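Local coordinates for protein tRNA dimethylallyltransferase (PDB 3EXA) that probably transfers a dimethylallyl group from dimethylallyl diphosphate onto the adenine at position 37 of tRNAs that read codons beginning with uridine, at residues N28-S33 and G57-L62; D141-I146 and I163-I168. All coordinates share one frame; numbering follows the deposited sequence.

Interaction 1 (N28-S33 and G57-L62); sequences NGEVIS and GVPHHL
Val31 and His60 pair at the border of the parallel sheet of a P-loop NTPase-type core, where edge strand 60-61 lies beside strand 29-33. Val31 N donates to Pro59 O (2.9 Å), and Val31 O receives His61 N at 2.9 Å. That carbonyl is gripped twice: His61 ND1 also reaches Val31 O (3.2 Å), from above the carbonyl plane but within the plane of its own ring. Chi1 (-50°) brings the His61 ring beside its backbone N, and chi2 (74°) turns its ND1 edge to Val31 O. Ser33 N bonds to His61 O (3.2 Å). On one face of the sheet Val31 lies alongside His60 in a CH-pi contact, its CB 3.7 Å from the His60 ring centroid and only 2° off the normal; Val31 CG2 also touches Val58 CG1 (3.9 Å). An alanine in place of His60 would take the ring from Val31 CB and CG2 and probably leave a gap over that side chain. On the other face Ile32 CG2 meets Leu62 CD2 at 3.6 Å, and the Glu30 side chain crosses the Pro59 ring at about a right angle (Glu30 CG to Pro59 CG 3.6 Å), while salt bridges to Arg91 and Arg93 hold the Glu30 carboxylate. Helix 74-90 covers the side of Glu30, Ile32, His61 and Leu62, helix 16-25 packs on Val58, and strand 94-98 pairs with the other edge of strand 29-33.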
ATOM      1  N   ASN A  28      37.843  22.216   4.284  1.00 24.14           N
ATOM      2  CA  ASN A  28      36.832  22.799   5.174  1.00 26.54           C
ATOM      3  C   ASN A  28      35.504  22.048   5.101  1.00 22.32           C
ATOM      4  O   ASN A  28      34.495  22.632   4.726  1.00 31.14           O
ATOM      5  CB  ASN A  28      36.613  24.286   4.817  1.00 29.19           C
ATOM      6  CG  ASN A  28      35.721  25.020   5.823  1.00 31.78           C
ATOM      7  OD1 ASN A  28      35.922  24.930   7.036  1.00 35.13           O
ATOM      8  ND2 ASN A  28      34.747  25.765   5.316  1.00 28.49           N
ATOM      9  N   GLY A  29      35.493  20.769   5.470  1.00 17.81           N
ATOM     10  CA  GLY A  29      34.255  20.012   5.396  1.00 19.88           C
ATOM     11  C   GLY A  29      33.785  19.343   6.677  1.00 23.83           C
ATOM     12  O   GLY A  29      34.490  19.360   7.683  1.00 19.20           O
ATOM     13  N   GLU A  30      32.579  18.772   6.650  1.00 15.04           N
ATOM     14  CA  GLU A  30      32.039  18.076   7.814  1.00 20.17           C
ATOM     15  C   GLU A  30      31.761  16.641   7.396  1.00 22.63           C
ATOM     16  O   GLU A  30      31.490  16.389   6.224  1.00 28.64           O
ATOM     17  CB  GLU A  30      30.753  18.736   8.295  1.00 19.10           C
ATOM     18  CG  GLU A  30      30.873  20.228   8.474  1.00 23.84           C
ATOM     19  CD  GLU A  30      29.760  20.793   9.330  1.00 27.81           C
ATOM     20  OE1 GLU A  30      28.652  20.218   9.331  1.00 29.51           O
ATOM     21  OE2 GLU A  30      29.989  21.816  10.004  1.00 31.61           O
ATOM     22  N   VAL A  31      31.820  15.693   8.327  1.00 14.54           N
ATOM     23  CA  VAL A  31      31.585  14.306   7.936  1.00  6.99           C
ATOM     24  C   VAL A  31      30.241  13.741   8.323  1.00 11.69           C
ATOM     25  O   VAL A  31      29.796  13.876   9.462  1.00 16.33           O
ATOM     26  CB  VAL A  31      32.645  13.332   8.512  1.00 10.39           C
ATOM     27  CG1 VAL A  31      32.335  11.913   8.042  1.00  4.58           C
ATOM     28  CG2 VAL A  31      34.045  13.738   8.090  1.00  1.00           C
ATOM     29  N   ILE A  32      29.590  13.098   7.368  1.00  8.83           N
ATOM     30  CA  ILE A  32      28.321  12.455   7.653  1.00  9.57           C
ATOM     31  C   ILE A  32      28.639  10.970   7.639  1.00 19.18           C
ATOM     32  O   ILE A  32      29.043  10.426   6.603  1.00 17.53           O
ATOM     33  CB  ILE A  32      27.271  12.724   6.589  1.00 20.45           C
ATOM     34  CG1 ILE A  32      27.083  14.233   6.410  1.00 19.84           C
ATOM     35  CG2 ILE A  32      25.968  12.055   7.002  1.00 20.29           C
ATOM     36  CD1 ILE A  32      26.093  14.584   5.324  1.00 19.65           C
ATOM     37  N   SER A  33      28.469  10.322   8.790  1.00 15.84           N
ATOM     38  CA  SER A  33      28.747   8.900   8.933  1.00 20.34           C
ATOM     39  C   SER A  33      27.753   8.080   8.137  1.00 24.56           C
ATOM     40  O   SER A  33      26.546   8.205   8.327  1.00 17.86           O
ATOM     41  CB  SER A  33      28.680   8.483  10.403  1.00 18.64           C
ATOM     42  OG  SER A  33      28.868   7.076  10.527  1.00 22.34           O
ATOM     43  N   GLY A  57      38.970  17.434  15.586  1.00 33.40           N
ATOM     44  CA  GLY A  57      38.288  18.686  15.294  1.00 31.98           C
ATOM     45  C   GLY A  57      37.190  18.653  14.245  1.00 31.54           C
ATOM     46  O   GLY A  57      36.224  19.415  14.329  1.00 31.28           O
ATOM     47  N   VAL A  58      37.336  17.787  13.250  1.00 27.95           N
ATOM     48  CA  VAL A  58      36.330  17.696  12.206  1.00 25.61           C
ATOM     49  C   VAL A  58      35.023  17.227  12.819  1.00 26.85           C
ATOM     50  O   VAL A  58      34.988  16.245  13.559  1.00 37.51           O
ATOM     51  CB  VAL A  58      36.737  16.701  11.107  1.00 28.06           C
ATOM     52  CG1 VAL A  58      35.656  16.651  10.034  1.00 30.74           C
ATOM     53  CG2 VAL A  58      38.073  17.106  10.501  1.00 26.89           C
ATOM     54  N   PRO A  59      33.929  17.937  12.538  1.00 21.98           N
ATOM     55  CA  PRO A  59      32.621  17.560  13.080  1.00 27.59           C
ATOM     56  C   PRO A  59      31.991  16.358  12.369  1.00 23.94           C
ATOM     57  O   PRO A  59      32.026  16.254  11.137  1.00 15.65           O
ATOM     58  CB  PRO A  59      31.797  18.832  12.898  1.00 28.40           C
ATOM     59  CG  PRO A  59      32.385  19.419  11.651  1.00 31.32           C
ATOM     60  CD  PRO A  59      33.865  19.248  11.875  1.00 20.90           C
ATOM     61  N   HIS A  60      31.423  15.451  13.155  1.00 13.97           N
ATOM     62  CA  HIS A  60      30.789  14.269  12.605  1.00 18.96           C
ATOM     63  C   HIS A  60      29.322  14.158  12.999  1.00 18.53           C
ATOM     64  O   HIS A  60      28.945  14.439  14.139  1.00 23.76           O
ATOM     65  CB  HIS A  60      31.550  13.012  13.035  1.00 19.86           C
ATOM     66  CG  HIS A  60      32.912  12.902  12.433  1.00 17.38           C
ATOM     67  ND1 HIS A  60      33.428  11.710  11.964  1.00 25.70           N
ATOM     68  CD2 HIS A  60      33.877  13.831  12.228  1.00 16.84           C
ATOM     69  CE1 HIS A  60      34.644  11.911  11.498  1.00 20.94           C
ATOM     70  NE2 HIS A  60      34.941  13.194  11.649  1.00 21.88           N
ATOM     71  N   HIS A  61      28.496  13.738  12.047  1.00 18.53           N
ATOM     72  CA  HIS A  61      27.069  13.607  12.293  1.00 17.12           C
ATOM     73  C   HIS A  61      26.544  12.186  12.171  1.00 16.09           C
ATOM     74  O   HIS A  61      27.134  11.343  11.490  1.00 11.94           O
ATOM     75  CB  HIS A  61      26.287  14.487  11.317  1.00 20.50           C
ATOM     76  CG  HIS A  61      26.767  15.902  11.256  1.00 17.74           C
ATOM     77  ND1 HIS A  61      27.940  16.262  10.633  1.00 24.37           N
ATOM     78  CD2 HIS A  61      26.240  17.041  11.760  1.00 22.13           C
ATOM     79  CE1 HIS A  61      28.120  17.565  10.758  1.00 20.82           C
ATOM     80  NE2 HIS A  61      27.104  18.061  11.438  1.00 26.54           N
ATOM     81  N   LEU A  62      25.412  11.949  12.827  1.00 15.11           N
ATOM     82  CA  LEU A  62      24.742  10.661  12.801  1.00 10.75           C
ATOM     83  C   LEU A  62      25.456   9.585  13.607  1.00 20.88           C
ATOM     84  O   LEU A  62      25.415   8.398  13.279  1.00 16.86           O
ATOM     85  CB  LEU A  62      24.554  10.221  11.352  1.00 15.07           C
ATOM     86  CG  LEU A  62      23.256  10.685  10.667  1.00 20.44           C
ATOM     87  CD1 LEU A  62      22.795  12.057  11.162  1.00  7.59           C
ATOM     88  CD2 LEU A  62      23.493  10.693   9.182  1.00 11.12           C
TER

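Interaction 2 (D141-I146 and I163-I168)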
ATOM      1  N   ASP A 141     -12.852 -13.925 -16.403  1.00 37.12           N
ATOM      2  CA  ASP A 141     -12.202 -14.039 -17.703  1.00 37.28           C
ATOM      3  C   ASP A 141     -11.144 -12.948 -17.823  1.00 37.24           C
ATOM      4  O   ASP A 141     -10.104 -13.153 -18.450  1.00 33.09           O
ATOM      5  CB  ASP A 141     -13.219 -13.926 -18.843  1.00 29.62           C
ATOM      6  CG  ASP A 141     -14.175 -15.109 -18.893  1.00 33.72           C
ATOM      7  OD1 ASP A 141     -13.721 -16.256 -18.676  1.00 28.24           O
ATOM      8  OD2 ASP A 141     -15.378 -14.898 -19.156  1.00 35.52           O
ATOM      9  N   LYS A 142     -11.407 -11.794 -17.210  1.00 34.73           N
ATOM     10  CA  LYS A 142     -10.464 -10.680 -17.247  1.00 29.94           C
ATOM     11  C   LYS A 142      -9.133 -11.097 -16.637  1.00 33.14           C
ATOM     12  O   LYS A 142      -8.067 -10.825 -17.188  1.00 34.27           O
ATOM     13  CB  LYS A 142     -11.014  -9.474 -16.476  1.00 26.78           C
ATOM     14  CG  LYS A 142     -10.018  -8.314 -16.361  1.00 33.26           C
ATOM     15  CD  LYS A 142     -10.583  -7.150 -15.546  1.00 34.45           C
ATOM     16  CE  LYS A 142     -11.630  -6.346 -16.324  1.00 37.98           C
ATOM     17  NZ  LYS A 142     -11.049  -5.542 -17.455  1.00 35.74           N
ATOM     18  N   LEU A 143      -9.202 -11.763 -15.492  1.00 33.28           N
ATOM     19  CA  LEU A 143      -8.005 -12.207 -14.806  1.00 31.63           C
ATOM     20  C   LEU A 143      -7.371 -13.394 -15.533  1.00 33.70           C
ATOM     21  O   LEU A 143      -6.149 -13.520 -15.577  1.00 29.09           O
ATOM     22  CB  LEU A 143      -8.367 -12.556 -13.359  1.00 32.49           C
ATOM     23  CG  LEU A 143      -7.296 -13.016 -12.372  1.00 35.77           C
ATOM     24  CD1 LEU A 143      -7.131 -14.517 -12.471  1.00 38.08           C
ATOM     25  CD2 LEU A 143      -5.989 -12.286 -12.636  1.00 32.56           C
ATOM     26  N   SER A 144      -8.214 -14.239 -16.125  1.00 34.97           N
ATOM     27  CA  SER A 144      -7.777 -15.434 -16.860  1.00 33.56           C
ATOM     28  C   SER A 144      -6.941 -15.073 -18.096  1.00 33.03           C
ATOM     29  O   SER A 144      -6.075 -15.839 -18.524  1.00 31.84           O
ATOM     30  CB  SER A 144      -9.013 -16.255 -17.276  1.00 34.06           C
ATOM     31  OG  SER A 144      -8.675 -17.545 -17.749  1.00 35.74           O
ATOM     32  N   LYS A 145      -7.208 -13.901 -18.665  1.00 33.53           N
ATOM     33  CA  LYS A 145      -6.484 -13.433 -19.840  1.00 37.93           C
ATOM     34  C   LYS A 145      -5.164 -12.759 -19.445  1.00 45.74           C
ATOM     35  O   LYS A 145      -4.288 -12.547 -20.289  1.00 44.87           O
ATOM     36  CB  LYS A 145      -7.344 -12.436 -20.629  1.00 29.72           C
ATOM     37  CG  LYS A 145      -6.647 -11.837 -21.841  1.00 28.94           C
ATOM     38  CD  LYS A 145      -7.273 -10.524 -22.252  1.00 40.97           C
ATOM     39  CE  LYS A 145      -6.384  -9.767 -23.236  1.00 47.26           C
ATOM     40  NZ  LYS A 145      -6.846  -8.349 -23.442  1.00 43.62           N
ATOM     41  N   ILE A 146      -5.029 -12.426 -18.163  1.00 48.81           N
ATOM     42  CA  ILE A 146      -3.826 -11.765 -17.646  1.00 49.90           C
ATOM     43  C   ILE A 146      -2.992 -12.744 -16.806  1.00 49.18           C
ATOM     44  O   ILE A 146      -1.856 -12.457 -16.435  1.00 50.06           O
ATOM     45  CB  ILE A 146      -4.217 -10.518 -16.781  1.00 47.92           C
ATOM     46  CG1 ILE A 146      -3.178  -9.402 -16.936  1.00 52.55           C
ATOM     47  CG2 ILE A 146      -4.329 -10.908 -15.324  1.00 48.31           C
ATOM     48  CD1 ILE A 146      -1.826  -9.691 -16.304  1.00 52.65           C
ATOM     49  N   ILE A 163     -10.920 -10.083  -7.387  1.00 20.51           N
ATOM     50  CA  ILE A 163     -10.573  -8.667  -7.378  1.00 28.22           C
ATOM     51  C   ILE A 163      -9.195  -8.494  -6.738  1.00 22.37           C
ATOM     52  O   ILE A 163      -8.390  -7.680  -7.178  1.00 19.58           O
ATOM     53  CB  ILE A 163     -11.607  -7.842  -6.588  1.00 27.75           C
ATOM     54  CG1 ILE A 163     -12.878  -7.688  -7.428  1.00 32.24           C
ATOM     55  CG2 ILE A 163     -11.020  -6.484  -6.205  1.00 26.80           C
ATOM     56  CD1 ILE A 163     -13.982  -6.954  -6.744  1.00 24.52           C
ATOM     57  N   ARG A 164      -8.938  -9.263  -5.689  1.00 30.20           N
ATOM     58  CA  ARG A 164      -7.664  -9.201  -4.985  1.00 27.56           C
ATOM     59  C   ARG A 164      -6.516  -9.537  -5.936  1.00 28.56           C
ATOM     60  O   ARG A 164      -5.488  -8.863  -5.946  1.00 29.33           O
ATOM     61  CB  ARG A 164      -7.691 -10.180  -3.811  1.00 31.21           C
ATOM     62  CG  ARG A 164      -6.332 -10.520  -3.224  1.00 41.60           C
ATOM     63  CD  ARG A 164      -5.693  -9.336  -2.519  1.00 49.34           C
ATOM     64  NE  ARG A 164      -5.378  -9.650  -1.127  1.00 55.25           N
ATOM     65  CZ  ARG A 164      -4.621 -10.672  -0.735  1.00 62.55           C
ATOM     66  NH1 ARG A 164      -4.089 -11.499  -1.628  1.00 64.47           N
ATOM     67  NH2 ARG A 164      -4.397 -10.874   0.556  1.00 64.55           N
ATOM     68  N   ALA A 165      -6.698 -10.582  -6.736  1.00 31.48           N
ATOM     69  CA  ALA A 165      -5.675 -11.010  -7.687  1.00 25.51           C
ATOM     70  C   ALA A 165      -5.363  -9.931  -8.718  1.00 23.71           C
ATOM     71  O   ALA A 165      -4.203  -9.700  -9.053  1.00 26.71           O
ATOM     72  CB  ALA A 165      -6.122 -12.281  -8.395  1.00 23.07           C
ATOM     73  N   LEU A 166      -6.400  -9.275  -9.224  1.00 16.69           N
ATOM     74  CA  LEU A 166      -6.202  -8.239 -10.223  1.00 21.14           C
ATOM     75  C   LEU A 166      -5.526  -6.998  -9.635  1.00 27.20           C
ATOM     76  O   LEU A 166      -4.807  -6.291 -10.339  1.00 24.64           O
ATOM     77  CB  LEU A 166      -7.542  -7.857 -10.868  1.00 21.59           C
ATOM     78  CG  LEU A 166      -8.317  -8.979 -11.593  1.00 28.07           C
ATOM     79  CD1 LEU A 166      -9.765  -8.557 -11.829  1.00 21.39           C
ATOM     80  CD2 LEU A 166      -7.637  -9.311 -12.908  1.00 27.66           C
ATOM     81  N   GLU A 167      -5.744  -6.725  -8.349  1.00 27.34           N
ATOM     82  CA  GLU A 167      -5.123  -5.550  -7.745  1.00 30.23           C
ATOM     83  C   GLU A 167      -3.639  -5.807  -7.524  1.00 29.79           C
ATOM     84  O   GLU A 167      -2.808  -4.929  -7.748  1.00 23.61           O
ATOM     85  CB  GLU A 167      -5.768  -5.193  -6.397  1.00 32.17           C
ATOM     86  CG  GLU A 167      -7.262  -4.880  -6.418  1.00 34.09           C
ATOM     87  CD  GLU A 167      -7.760  -4.342  -5.077  1.00 32.25           C
ATOM     88  OE1 GLU A 167      -7.548  -3.146  -4.798  1.00 43.01           O
ATOM     89  OE2 GLU A 167      -8.348  -5.111  -4.291  1.00 28.22           O
ATOM     90  N   ILE A 168      -3.315  -7.014  -7.071  1.00 32.43           N
ATOM     91  CA  ILE A 168      -1.929  -7.382  -6.823  1.00 32.42           C
ATOM     92  C   ILE A 168      -1.121  -7.305  -8.115  1.00 35.12           C
ATOM     93  O   ILE A 168       0.023  -6.843  -8.115  1.00 38.47           O
ATOM     94  CB  ILE A 168      -1.823  -8.802  -6.241  1.00 30.75           C
ATOM     95  CG1 ILE A 168      -2.348  -8.803  -4.795  1.00 37.79           C
ATOM     96  CG2 ILE A 168      -0.383  -9.285  -6.307  1.00 36.14           C
ATOM     97  CD1 ILE A 168      -2.282 -10.161  -4.090  1.00 20.96           C
TER
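Leu143 and Leu166 form a small apolar helix-helix contact in the helical part of the enzyme remote from its nucleotide-binding core, between the C-terminal part of helix 136-144, with the residues just after it, and helix 159-171. No hydrogen bond crosses it; the two segments meet through hydrocarbon alone, closest in backbone at Leu143 and Leu166, whose CA atoms are 6.3 Å apart. Leu166 is common to three of the touches: Lys142, Leu143 and Ile146 all reach its methyls. Its CD1 methyl meets the aliphatic CD of Lys142 at 4.1 Å, the two side chains crossing at about a right angle, and the Lys142 amine end makes a cation-pi contact with Phe130. Leu143 CG also rests near Ala165 CB (4.2 Å), and Ile146 CG2 makes a looser approach to Leu166 CD2. Helix 121-133 packs on Leu166 through Tyr123 and Leu127, and Ala151 of helix 148-151 touches Leu143. The other side of helix 159-171 faces the second subunit, where Arg164 NH1 bonds to Thr172 O of that chain. Chi1 of Leu143 (-178°) carries its CG away from the backbone N, obliquely across Leu166, whose CD2 is modelled 3.4 Å from both CB and CD2 of Leu143, closer than usual for carbons and so perhaps slightly misplaced.

Overall arrangement
The two contacts share no elements and lie on opposite sides of the chain's centre, about 34 Å apart at their nearest atoms. Interaction 1 is buried in the nucleotide-binding core, where backbone hydrogen bonds set the strand register and side chains fill both faces of the sheet; the side chain of His60 lies about 6 Å from that of Thr17, a residue of the probable ATP- and substrate-binding loop, without touching it. Interaction 2 is smaller, partly buried and built from hydrocarbon contacts, including the aliphatic part of a lysine, in a peripheral helical cluster that also meets the second subunit. The first buries 464 Å² between its segments, the second 190 Å²: paired strands against a few leucine-centred touches.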